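Local structure of putative RnfG subunit of electron transport complex (Thermotoga maritima, 3DCZ) at residues E48-V51 with K52-I56; F76-K79 with D80-A84. The protein probably serves as the FMN-carrying RnfG subunit of a membrane-bound complex that couples electron transfer to ion translocation across the membrane. All blocks are in the same frame, centred on the assembly; numbering follows the deposited sequence.

Contact 1 of 2, residues E48-V51 with K52-I56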
loop_
_atom_site.group_PDB
_atom_site.type_symbol
_atom_site.label_atom_id
_atom_site.label_comp_id
_atom_site.label_asym_id
_atom_site.label_seq_id
_atom_site.Cartn_x
_atom_site.Cartn_y
_atom_site.Cartn_z
ATOM N N GLU A 48 3.242 12.908 11.629
ATOM C CA GLU A 48 2.076 13.672 12.081
ATOM C C GLU A 48 2.066 15.076 11.479
ATOM O O GLU A 48 1.034 15.521 10.961
ATOM C CB GLU A 48 2.063 13.794 13.614
ATOM C CG GLU A 48 1.796 12.512 14.370
ATOM C CD GLU A 48 2.309 12.544 15.823
ATOM O OE1 GLU A 48 2.714 13.631 16.320
ATOM O OE2 GLU A 48 2.318 11.475 16.470
ATOM N N GLU A 49 3.214 15.746 11.520
ATOM C CA GLU A 49 3.308 17.116 11.027
ATOM C C GLU A 49 3.046 17.181 9.523
ATOM O O GLU A 49 2.304 18.055 9.047
ATOM C CB GLU A 49 4.662 17.721 11.384
ATOM C CG GLU A 49 4.778 18.023 12.884
ATOM C CD GLU A 49 6.181 18.392 13.328
ATOM O OE1 GLU A 49 7.100 18.428 12.480
ATOM O OE2 GLU A 49 6.362 18.648 14.536
ATOM N N ILE A 50 3.634 16.247 8.781
ATOM C CA ILE A 50 3.454 16.208 7.331
ATOM C C ILE A 50 1.998 15.917 6.967
ATOM O O ILE A 50 1.407 16.532 6.076
ATOM C CB ILE A 50 4.441 15.211 6.668
ATOM C CG1 ILE A 50 5.877 15.757 6.710
ATOM C CG2 ILE A 50 4.013 14.881 5.226
ATOM C CD1 ILE A 50 6.887 14.687 6.332
ATOM N N VAL A 51 1.396 14.955 7.640
ATOM C CA VAL A 51 0.006 14.639 7.365
ATOM C C VAL A 51 -0.901 15.843 7.661
ATOM O O VAL A 51 -1.779 16.187 6.839
ATOM C CB VAL A 51 -0.442 13.404 8.189
ATOM C CG1 VAL A 51 -1.925 13.245 8.105
ATOM C CG2 VAL A 51 0.298 12.131 7.687
ATOM N N LYS A 52 -0.700 16.494 8.806
ATOM C CA LYS A 52 -1.511 17.667 9.166
ATOM C C LYS A 52 -1.312 18.825 8.181
ATOM O O LYS A 52 -2.269 19.454 7.741
ATOM C CB LYS A 52 -1.245 18.078 10.615
ATOM C CG LYS A 52 -2.049 17.213 11.621
ATOM C CD LYS A 52 -1.466 17.227 13.017
ATOM C CE LYS A 52 -2.358 16.493 14.022
ATOM N NZ LYS A 52 -3.384 17.387 14.626
ATOM N N LYS A 53 -0.070 19.097 7.817
ATOM C CA LYS A 53 0.248 20.163 6.855
ATOM C C LYS A 53 -0.298 19.873 5.443
ATOM O O LYS A 53 -0.745 20.763 4.739
ATOM C CB LYS A 53 1.765 20.366 6.797
ATOM C CG LYS A 53 2.242 21.451 5.839
ATOM C CD LYS A 53 3.781 21.519 5.827
ATOM C CE LYS A 53 4.301 22.640 4.927
ATOM N NZ LYS A 53 5.802 22.710 4.916
ATOM N N THR A 54 -0.235 18.621 5.017
ATOM C CA THR A 54 -0.725 18.237 3.694
ATOM C C THR A 54 -2.254 18.246 3.682
ATOM O O THR A 54 -2.869 18.628 2.691
ATOM C CB THR A 54 -0.214 16.842 3.307
ATOM O OG1 THR A 54 1.216 16.787 3.394
ATOM C CG2 THR A 54 -0.623 16.472 1.894
ATOM N N GLY A 55 -2.840 17.786 4.784
ATOM C CA GLY A 55 -4.270 17.764 4.976
ATOM C C GLY A 55 -4.704 16.364 5.351
ATOM O O GLY A 55 -4.336 15.400 4.682
ATOM N N ILE A 56 -5.474 16.243 6.434
ATOM C CA ILE A 56 -5.898 14.942 6.938
ATOM C C ILE A 56 -7.183 14.457 6.264
ATOM O O ILE A 56 -7.573 13.305 6.428
ATOM C CB ILE A 56 -6.098 14.987 8.492
ATOM C CG1 ILE A 56 -6.175 13.587 9.123
ATOM C CG2 ILE A 56 -7.374 15.757 8.823
ATOM C CD1 ILE A 56 -5.144 12.547 8.801
#

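Contact 2 of 2, residues F76-K79 with D80-A84. With ACT (acetate ion), chain D.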
loop_
_atom_site.group_PDB
_atom_site.type_symbol
_atom_site.label_atom_id
_atom_site.label_comp_id
_atom_site.label_asym_id
_atom_site.label_seq_id
_atom_site.Cartn_x
_atom_site.Cartn_y
_atom_site.Cartn_z
ATOM N N PHE A 76 7.058 11.754 1.614
ATOM C CA PHE A 76 8.032 11.681 2.701
ATOM C C PHE A 76 9.399 11.396 2.108
ATOM O O PHE A 76 9.517 10.980 0.948
ATOM C CB PHE A 76 7.672 10.587 3.722
ATOM C CG PHE A 76 6.278 10.670 4.242
ATOM C CD1 PHE A 76 5.237 10.068 3.549
ATOM C CD2 PHE A 76 5.991 11.366 5.401
ATOM C CE1 PHE A 76 3.920 10.149 4.021
ATOM C CE2 PHE A 76 4.675 11.467 5.867
ATOM C CZ PHE A 76 3.646 10.855 5.173
ATOM N N VAL A 77 10.415 11.648 2.927
ATOM C CA VAL A 77 11.793 11.217 2.669
ATOM C C VAL A 77 12.211 10.330 3.832
ATOM O O VAL A 77 12.145 10.738 5.007
ATOM C CB VAL A 77 12.770 12.409 2.521
ATOM C CG1 VAL A 77 14.200 11.885 2.223
ATOM C CG2 VAL A 77 12.295 13.350 1.409
ATOM N N THR A 78 12.641 9.128 3.517
ATOM C CA THR A 78 13.043 8.183 4.582
ATOM C C THR A 78 14.358 8.623 5.231
ATOM O O THR A 78 15.080 9.489 4.699
ATOM C CB THR A 78 13.189 6.753 4.050
ATOM O OG1 THR A 78 14.346 6.692 3.214
ATOM C CG2 THR A 78 11.913 6.274 3.301
ATOM N N LYS A 79 14.691 8.037 6.387
ATOM C CA LYS A 79 15.909 8.413 7.086
ATOM C C LYS A 79 17.151 8.125 6.257
ATOM O O LYS A 79 18.173 8.775 6.457
ATOM C CB LYS A 79 15.994 7.722 8.459
ATOM C CG LYS A 79 15.009 8.243 9.459
ATOM C CD LYS A 79 14.874 7.300 10.649
ATOM C CE LYS A 79 13.810 7.760 11.622
ATOM N NZ LYS A 79 13.517 6.670 12.631
ATOM N N ASP A 80 17.058 7.168 5.323
ATOM C CA ASP A 80 18.149 6.898 4.387
ATOM C C ASP A 80 17.990 7.533 2.987
ATOM O O ASP A 80 18.704 7.192 2.052
ATOM C CB ASP A 80 18.464 5.399 4.290
ATOM C CG ASP A 80 17.370 4.579 3.649
ATOM O OD1 ASP A 80 16.344 5.120 3.194
ATOM O OD2 ASP A 80 17.560 3.336 3.610
ATOM N N GLY A 81 17.105 8.511 2.882
ATOM C CA GLY A 81 17.084 9.436 1.752
ATOM C C GLY A 81 16.255 9.042 0.554
ATOM O O GLY A 81 16.398 9.627 -0.507
ATOM N N ARG A 82 15.382 8.062 0.736
ATOM C CA ARG A 82 14.500 7.588 -0.337
ATOM C C ARG A 82 13.169 8.319 -0.284
ATOM O O ARG A 82 12.671 8.640 0.783
ATOM C CB ARG A 82 14.264 6.074 -0.211
ATOM C CG ARG A 82 15.523 5.230 -0.273
ATOM C CD ARG A 82 15.193 3.744 -0.096
ATOM N NE ARG A 82 14.829 3.449 1.308
ATOM C CZ ARG A 82 14.060 2.432 1.714
ATOM N NH1 ARG A 82 13.543 1.551 0.858
ATOM N NH2 ARG A 82 13.803 2.293 3.007
ATOM N N ASN A 83 12.577 8.558 -1.446
ATOM C CA ASN A 83 11.253 9.171 -1.506
ATOM C C ASN A 83 10.177 8.136 -1.335
ATOM O O ASN A 83 10.127 7.139 -2.051
ATOM C CB ASN A 83 11.057 9.906 -2.836
ATOM C CG ASN A 83 11.809 11.219 -2.900
ATOM O OD1 ASN A 83 12.554 11.575 -1.981
ATOM N ND2 ASN A 83 11.597 11.944 -3.961
ATOM N N ALA A 84 9.290 8.413 -0.392
ATOM C CA ALA A 84 8.198 7.522 -0.042
ATOM C C ALA A 84 6.884 8.264 -0.316
ATOM O O ALA A 84 6.823 9.476 -0.187
ATOM C CB ALA A 84 8.316 7.107 1.394
HETATM C C ACT D . 10.382 10.418 -7.363
HETATM O O ACT D . 10.225 10.355 -6.132
HETATM O OXT ACT D . 11.580 10.480 -7.723
HETATM C CH3 ACT D . 9.249 10.383 -8.330
#

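Contact 1 of 2, residues E48-V51 with K52-I56
V51, in the last turn of helix 44-54, meets I56, which follows the helix end: the methyl V51 CG1 lies 3.4 Å from I56 CD1, tighter than ordinary van der Waals contact. V51 has CG1 anti to its backbone N (chi1 169°), which swings that methyl toward the C-terminal end of the helix and I56. Compact, apolar valine suits this buried position. The last turn itself is ordinary alpha-helix: K52 N bonds to E48 O at 2.9 Å, K53 N follows suit with E49 O, and G55 N closes the series on V51 O at 2.8 Å. The carbonyl of I50 is gripped twice. T54 N reaches I50 O at 2.9 Å, and the hydroxyl T54 OG1 donates to the same oxygen at 2.7 Å from the opposite face of the carbonyl plane. Threonine can thus satisfy its own hydroxyl on the preceding turn, OG1 lying alongside I50 CG2. G55 then leaves the helix with positive phi (127°); glycine suits these backbone angles, having no CB to crowd the T54 carbonyl oxygen. The other side is looser and faces solvent. E49, K52 and K53 are exposed; the aliphatic chain of K52 passes beside E48 O, with CB 3.4 Å away, while K53 extends outward. E48, partly exposed and touching L25, sends OE2 to a salt bridge with K29. On the packed side, V51 rests on L25 and I28 of helix 22-31 and on Y74 of strand 67-77, the strand that I50 and T54 also touch.

Contact 2 of 2, residues F76-K79 with D80-A84
F76 and A84 form an antiparallel hydrogen-bonded pair near the turn of a beta hairpin, with F76 N to A84 O and A84 N to F76 O both 2.9 Å. V77 and N83 make the next, non-hydrogen-bonded pair. The chain reverses through a type I turn with a G1 bulge: the turn from T78 to G81 is closed by G81 N to T78 O, and T78 N to R82 O at 2.8 Å adds a nearly straight bond in the carbonyl plane. G81, the last residue of the turn, has positive phi (89°), a conformation suited to glycine. The side chain of T78 organises the loop. With OG1 between the backbone N and the carbonyl carbon (chi1 70°), the hydroxyl faces into the turn, accepts from R82 N at 3.0 Å and donates to D80 OD1 at 2.5 Å. D80 OD1 also takes R82 NE at 2.9 Å in a salt bridge, met on the syn side of the carboxylate and in the guanidinium plane. This shared oxygen fixes the orientation of D80 and R82 together. Small A84 lets its CB pack against F76 CB and T78 CG2, and also touches C103 and I105 of the adjacent strand 98-107, while the F76 ring lies on L32 and V42. V77 and N83 project together from the other side of the hairpin, where N83 ND2 donates to O of an acetate ion, probably from the crystallisation liquor, at 3.0 Å.

The two contacts come in series along the chain, contact 1 first, with their centres about 16 Å apart. Contact 1 ends helix 44-54; contact 2 turns strand 67-77 into strand 83-90, the second and third strands of the five-stranded antiparallel sheet. Strand 67-77 joins them: the helix packs against it through I50, V51 and T54, and its last residues belong to contact 2. The two contacts touch where I50 CG2 meets F76 CE2 at 3.5 Å. One contact therefore finishes a helix laid on the sheet and the other closes the hairpin between its second and third strands; their shared apolar packing on strand 67-77 ties the N-terminal helical part to the sheet.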